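Local coordinates for SLT domain-containing protein (Bdellovibrio bacteriovorus HD100, PDB 6TAB) that acts as a lysozyme with altered substrate specificity, probably cleaving peptidoglycan, and facilitates the exit of the predatory bacterium from its prey cell, at residues L79-D82 against G87-W90; E154-N157 against R163-S166. All blocks are in the same frame, centred on the assembly; numbering follows the deposited sequence.

Contact 1 (L79-D82 against G87-W90)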
ATOM      1  N   LEU A  79       9.961  -6.413  -3.128  1.00 12.49           N
ATOM      2  CA  LEU A  79      10.484  -6.232  -4.506  1.00 12.94           C
ATOM      3  C   LEU A  79      11.438  -5.037  -4.637  1.00 14.34           C
ATOM      4  O   LEU A  79      12.256  -5.026  -5.594  1.00 15.79           O
ATOM      5  CB  LEU A  79       9.293  -6.086  -5.464  1.00 13.85           C
ATOM      6  CG  LEU A  79       8.371  -7.300  -5.581  1.00 14.90           C
ATOM      7  CD1 LEU A  79       7.102  -6.953  -6.350  1.00 17.52           C
ATOM      8  CD2 LEU A  79       9.075  -8.461  -6.252  1.00 16.16           C
ATOM      9  N   TRP A  80      11.341  -4.012  -3.776  1.00 14.14           N
ATOM     10  CA  TRP A  80      12.259  -2.854  -3.864  1.00 15.03           C
ATOM     11  C   TRP A  80      13.716  -3.217  -3.526  1.00 15.94           C
ATOM     12  O   TRP A  80      14.638  -2.462  -3.928  1.00 18.66           O
ATOM     13  CB  TRP A  80      11.742  -1.646  -3.062  1.00 14.65           C
ATOM     14  CG  TRP A  80      11.363  -1.906  -1.628  1.00 14.27           C
ATOM     15  CD1 TRP A  80      12.158  -2.430  -0.647  1.00 13.61           C
ATOM     16  CD2 TRP A  80      10.109  -1.591  -0.986  1.00 13.22           C
ATOM     17  NE1 TRP A  80      11.478  -2.493   0.541  1.00 14.72           N
ATOM     18  CE2 TRP A  80      10.201  -2.022   0.355  1.00 14.24           C
ATOM     19  CE3 TRP A  80       8.900  -1.067  -1.455  1.00 13.84           C
ATOM     20  CZ2 TRP A  80       9.122  -1.888   1.251  1.00 15.14           C
ATOM     21  CZ3 TRP A  80       7.856  -0.897  -0.570  1.00 13.97           C
ATOM     22  CH2 TRP A  80       7.954  -1.332   0.756  1.00 14.95           C
ATOM     23  N   GLU A  81      13.964  -4.342  -2.833  1.00 14.58           N
ATOM     24  CA  GLU A  81      15.348  -4.710  -2.527  1.00 15.73           C
ATOM     25  C   GLU A  81      16.118  -5.147  -3.792  1.00 18.33           C
ATOM     26  O   GLU A  81      17.342  -5.126  -3.789  1.00 24.13           O
ATOM     27  CB  GLU A  81      15.435  -5.783  -1.426  1.00 15.32           C
ATOM     28  CG  GLU A  81      14.833  -5.342  -0.099  1.00 15.36           C
ATOM     29  CD  GLU A  81      15.161  -6.127   1.157  1.00 15.73           C
ATOM     30  OE1 GLU A  81      16.050  -7.032   1.104  1.00 18.68           O
ATOM     31  OE2 GLU A  81      14.501  -5.825   2.208  1.00 17.18           O
ATOM     32  N   ASP A  82      15.415  -5.520  -4.870  1.00 17.82           N
ATOM     33  CA  ASP A  82      16.005  -5.922  -6.162  1.00 19.95           C
ATOM     34  C   ASP A  82      16.306  -4.695  -7.087  1.00 24.68           C
ATOM     35  O   ASP A  82      16.946  -4.825  -8.134  1.00 32.02           O
ATOM     36  CB  ASP A  82      15.056  -6.878  -6.912  1.00 19.70           C
ATOM     37  CG  ASP A  82      14.270  -7.907  -6.081  1.00 26.77           C
ATOM     38  OD1 ASP A  82      14.689  -8.207  -4.966  1.00 43.96           O
ATOM     39  OD2 ASP A  82      13.263  -8.447  -6.579  1.00 27.35           O
ATOM     40  N   GLY A  87      16.975   0.023  -0.898  1.00 19.79           N
ATOM     41  CA  GLY A  87      15.772  -0.850  -0.678  1.00 17.27           C
ATOM     42  C   GLY A  87      15.777  -1.552   0.677  1.00 16.84           C
ATOM     43  O   GLY A  87      14.707  -1.653   1.324  1.00 16.68           O
ATOM     44  N   LYS A  88      16.935  -2.014   1.176  1.00 17.79           N
ATOM     45  CA  LYS A  88      16.957  -2.679   2.509  1.00 18.99           C
ATOM     46  C   LYS A  88      16.562  -1.691   3.624  1.00 19.16           C
ATOM     47  O   LYS A  88      15.807  -2.066   4.553  1.00 17.93           O
ATOM     48  CB  LYS A  88      18.314  -3.355   2.739  1.00 21.91           C
ATOM     49  CG  LYS A  88      18.521  -4.608   1.897  1.00 26.12           C
ATOM     50  CD  LYS A  88      19.843  -5.282   2.092  1.00 34.11           C
ATOM     51  CE  LYS A  88      20.043  -6.444   1.137  1.00 42.75           C
ATOM     52  NZ  LYS A  88      18.956  -7.437   1.285  1.00 50.26           N
ATOM     53  N   ALA A  89      17.015  -0.424   3.533  1.00 19.30           N
ATOM     54  CA  ALA A  89      16.619   0.595   4.522  1.00 18.97           C
ATOM     55  C   ALA A  89      15.108   0.896   4.420  1.00 15.23           C
ATOM     56  O   ALA A  89      14.455   1.180   5.458  1.00 16.55           O
ATOM     57  CB  ALA A  89      17.438   1.853   4.355  1.00 21.50           C
ATOM     58  N   TRP A  90      14.529   0.874   3.204  1.00 14.78           N
ATOM     59  CA  TRP A  90      13.060   1.043   3.065  1.00 14.53           C
ATOM     60  C   TRP A  90      12.335  -0.071   3.849  1.00 13.55           C
ATOM     61  O   TRP A  90      11.349   0.188   4.562  1.00 14.90           O
ATOM     62  CB  TRP A  90      12.621   1.070   1.591  1.00 14.75           C
ATOM     63  CG  TRP A  90      13.099   2.235   0.761  1.00 14.68           C
ATOM     64  CD1 TRP A  90      13.949   3.244   1.132  1.00 16.51           C
ATOM     65  CD2 TRP A  90      12.750   2.491  -0.611  1.00 13.97           C
ATOM     66  NE1 TRP A  90      14.135   4.120   0.090  1.00 17.39           N
ATOM     67  CE2 TRP A  90      13.428   3.665  -0.998  1.00 15.92           C
ATOM     68  CE3 TRP A  90      11.939   1.836  -1.550  1.00 14.61           C
ATOM     69  CZ2 TRP A  90      13.310   4.192  -2.287  1.00 15.77           C
ATOM     70  CZ3 TRP A  90      11.829   2.357  -2.824  1.00 14.83           C
ATOM     71  CH2 TRP A  90      12.519   3.517  -3.192  1.00 15.62           C
TER
HETATM   72  O   HOH W   1      16.276  -5.279   4.719  1.00 36.71           O
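Trp80 lays its indole against the first turn of helix 87-101, where Trp90 and the backbone of Gly87 receive it, an instance of a loop pinned by the helix it leads into. The side chain sets out with CG lodged between its own backbone N and carbonyl carbon (chi1 52°), which swings the ring across to the helix. CB comes first, 3.8 Å from Trp90 CE3, and CG lies at the same 3.8 Å from that atom. The rim of the Trp90 ring is therefore directed at the face of Trp80 in an offset edge-to-face pair, with planes 72° apart and 5.5 Å between the centroids of the Trp80 five-membered and Trp90 six-membered rings. Trp90 CB adds a CH-pi contact, 4.1 Å from the centroid of that same five-membered ring. From CG, CD1 passes 3.3 Å from Gly87 O, NE1 finds its hydrogen bond with Ser91 OG, CE2 lies by Trp90 CB and CD2 by Trp90 CE3. Elsewhere the Trp80 side chain packs on Val140 of helix 125-144 and Leu197 of helix 193-211.

Next to Trp80, Glu81 takes the more exposed side of the contact. Gly87, lacking a side chain, brings its CA within 4.3 Å of Glu81 CA. Lys88 NZ then meets Glu81 OE1 in a 2.9 Å salt bridge, approaching 38° out of the carboxylate plane. Glu81 OE2 is engaged by Arg74, by Ser91 OG and by a water that also donates to Lys88 O, an arrangement likely to keep the carboxylate charged and fixed in rotation. Together, the tryptophan pair inside and the ion pair outside fasten the loop 79-82 to the first turn of helix 87-101 in a lysozyme-like fold, with helices 125-144 and 193-211 packing against the tryptophans.

Contact 2 (E154-N157 against R163-S166); sequences EDFN and RVIS
Glu154 reaches Ser166 because its chain folds back at chi2 (-74°), carrying the carboxylate alongside the neighbouring strand, and Arg163 makes a similar bend at its own chi2 to bring the guanidinium over to Asn157. The first fold ends in a short bond, Ser166 OG donating to Glu154 OE2 at 2.6 Å through the anti lone pair of the carboxylate. The second ends with Arg163 NH1 donating a hydrogen bond to Asn157 OD1 at 2.8 Å; the N-H meets OD1 in the carbonyl plane, on a lone pair, while OD1 itself lies 26° out of the guanidinium plane, the amide and guanidinium planes standing 58° apart. Between these side-chain links runs the backbone of an antiparallel beta-hairpin, strands 151-154 and 163-167, of the kind that forms the small beta region beside the helices in lysozyme-like folds. Val164 is gripped at both its polar backbone atoms: its O takes the N-H of Glu154 at 2.8 Å, and its N donates to Phe156 O at 3.0 Å. The chain turns a corner at Asp155 and Phe156, yet Asn157 still pairs with Arg163 as a non-hydrogen-bonded antiparallel pair. Phe156 curls back so that CE1 rests 3.7 Å from Val164 CG2, while Glu154 CB lies over one face of its ring, offset toward the rim. A water accepts from Arg163 NE and donates to Asp155 O, bridging the two.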
ATOM      1  N   GLU A 154      -3.536  14.835 -12.293  1.00 17.42           N
ATOM      2  CA  GLU A 154      -4.828  14.125 -12.433  1.00 18.16           C
ATOM      3  C   GLU A 154      -5.859  15.005 -13.175  1.00 17.74           C
ATOM      4  O   GLU A 154      -5.632  16.211 -13.430  1.00 19.43           O
ATOM      5  CB  GLU A 154      -5.347  13.741 -11.036  1.00 19.13           C
ATOM      6  CG  GLU A 154      -4.415  12.882 -10.186  1.00 19.87           C
ATOM      7  CD  GLU A 154      -4.280  11.416 -10.565  1.00 20.87           C
ATOM      8  OE1 GLU A 154      -5.011  10.957 -11.483  1.00 23.19           O
ATOM      9  OE2 GLU A 154      -3.478  10.711  -9.891  1.00 22.33           O
ATOM     10  N   ASP A 155      -7.033  14.419 -13.481  1.00 20.45           N
ATOM     11  CA  ASP A 155      -8.074  15.120 -14.275  1.00 21.22           C
ATOM     12  C   ASP A 155      -9.183  15.690 -13.371  1.00 21.74           C
ATOM     13  O   ASP A 155     -10.175  16.156 -13.899  1.00 29.25           O
ATOM     14  CB  ASP A 155      -8.641  14.238 -15.395  1.00 26.37           C
ATOM     15  CG  ASP A 155      -9.469  13.039 -14.973  1.00 31.81           C
ATOM     16  OD1 ASP A 155      -9.840  12.963 -13.777  1.00 37.49           O
ATOM     17  OD2 ASP A 155      -9.716  12.156 -15.861  1.00 44.22           O
ATOM     18  N   PHE A 156      -8.963  15.721 -12.044  1.00 17.81           N
ATOM     19  CA  PHE A 156      -9.939  16.255 -11.051  1.00 17.44           C
ATOM     20  C   PHE A 156      -9.246  17.290 -10.152  1.00 16.26           C
ATOM     21  O   PHE A 156      -8.007  17.292 -10.039  1.00 17.23           O
ATOM     22  CB  PHE A 156     -10.564  15.107 -10.239  1.00 19.89           C
ATOM     23  CG  PHE A 156      -9.607  14.159  -9.546  1.00 20.33           C
ATOM     24  CD1 PHE A 156      -9.128  14.436  -8.274  1.00 22.38           C
ATOM     25  CD2 PHE A 156      -9.193  12.974 -10.146  1.00 21.14           C
ATOM     26  CE1 PHE A 156      -8.271  13.564  -7.618  1.00 25.13           C
ATOM     27  CE2 PHE A 156      -8.318  12.107  -9.496  1.00 22.50           C
ATOM     28  CZ  PHE A 156      -7.840  12.421  -8.241  1.00 23.45           C
ATOM     29  N   ASN A 157     -10.042  18.166  -9.502  1.00 15.84           N
ATOM     30  CA  ASN A 157      -9.559  19.277  -8.688  1.00 14.84           C
ATOM     31  C   ASN A 157      -9.458  18.916  -7.202  1.00 16.21           C
ATOM     32  O   ASN A 157     -10.255  18.126  -6.644  1.00 18.15           O
ATOM     33  CB  ASN A 157     -10.449  20.508  -8.842  1.00 15.57           C
ATOM     34  CG  ASN A 157     -10.237  21.302 -10.113  1.00 14.82           C
ATOM     35  OD1 ASN A 157      -9.216  21.146 -10.809  1.00 16.11           O
ATOM     36  ND2 ASN A 157     -11.229  22.146 -10.436  1.00 15.30           N
ATOM     37  N   ARG A 163      -5.833  21.276 -10.332  1.00 17.30           N
ATOM     38  CA  ARG A 163      -5.792  19.841 -10.547  1.00 17.21           C
ATOM     39  C   ARG A 163      -4.866  19.170  -9.511  1.00 16.73           C
ATOM     40  O   ARG A 163      -3.771  19.661  -9.173  1.00 18.27           O
ATOM     41  CB  ARG A 163      -5.318  19.470 -11.956  1.00 18.93           C
ATOM     42  CG  ARG A 163      -6.192  19.971 -13.091  1.00 20.45           C
ATOM     43  CD  ARG A 163      -7.601  19.441 -13.152  1.00 22.37           C
ATOM     44  NE  ARG A 163      -8.317  19.952 -14.325  1.00 24.59           N
ATOM     45  CZ  ARG A 163      -8.766  21.201 -14.498  1.00 26.69           C
ATOM     46  NH1 ARG A 163      -8.850  22.072 -13.476  1.00 24.76           N
ATOM     47  NH2 ARG A 163      -9.225  21.510 -15.700  1.00 29.64           N
ATOM     48  N   VAL A 164      -5.324  18.021  -8.989  1.00 15.47           N
ATOM     49  CA  VAL A 164      -4.548  17.226  -8.035  1.00 15.25           C
ATOM     50  C   VAL A 164      -3.255  16.705  -8.700  1.00 14.77           C
ATOM     51  O   VAL A 164      -3.294  16.215  -9.841  1.00 16.38           O
ATOM     52  CB  VAL A 164      -5.384  16.066  -7.456  1.00 15.63           C
ATOM     53  CG1 VAL A 164      -4.557  15.066  -6.670  1.00 16.71           C
ATOM     54  CG2 VAL A 164      -6.499  16.631  -6.580  1.00 16.70           C
ATOM     55  N   ILE A 165      -2.140  16.788  -7.956  1.00 14.89           N
ATOM     56  CA  ILE A 165      -0.834  16.220  -8.358  1.00 15.46           C
ATOM     57  C   ILE A 165      -0.525  15.031  -7.436  1.00 14.57           C
ATOM     58  O   ILE A 165      -0.356  15.199  -6.210  1.00 16.62           O
ATOM     59  CB  ILE A 165       0.285  17.294  -8.365  1.00 17.06           C
ATOM     60  CG1 ILE A 165      -0.085  18.520  -9.233  1.00 18.35           C
ATOM     61  CG2 ILE A 165       1.608  16.662  -8.799  1.00 17.09           C
ATOM     62  CD1 ILE A 165       0.884  19.699  -9.152  1.00 23.33           C
ATOM     63  N   SER A 166      -0.430  13.827  -8.026  1.00 14.79           N
ATOM     64  CA  SER A 166      -0.083  12.620  -7.304  1.00 14.52           C
ATOM     65  C   SER A 166       1.450  12.473  -7.279  1.00 14.70           C
ATOM     66  O   SER A 166       2.089  12.693  -8.325  1.00 16.30           O
ATOM     67  CB  SER A 166      -0.789  11.430  -7.942  1.00 14.95           C
ATOM     68  OG  SER A 166      -2.207  11.543  -7.809  1.00 17.86           O
TER
HETATM   69  O   HOH W   2      -9.068  17.788 -16.442  1.00 46.39           O

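Contact 1 belongs to the buried helical body, whereas contact 2 lies at the surface of a projecting beta-hairpin; their centres are 29 Å apart, they do not touch, and they share no secondary-structure element. Both close short stretches of chain, four residues between the segments in 79-82/87-90 and five in 154-157/163-166, but by different means. The first joins a loop to a helix mainly through side chains, with no direct backbone hydrogen bond between the segments, aromatic surfaces inside and one ion pair on the more exposed side. The second relies on backbone hydrogen bonding between strands, supplemented by polar side-chain bonds and a small apolar patch, and most of its touching residues are exposed.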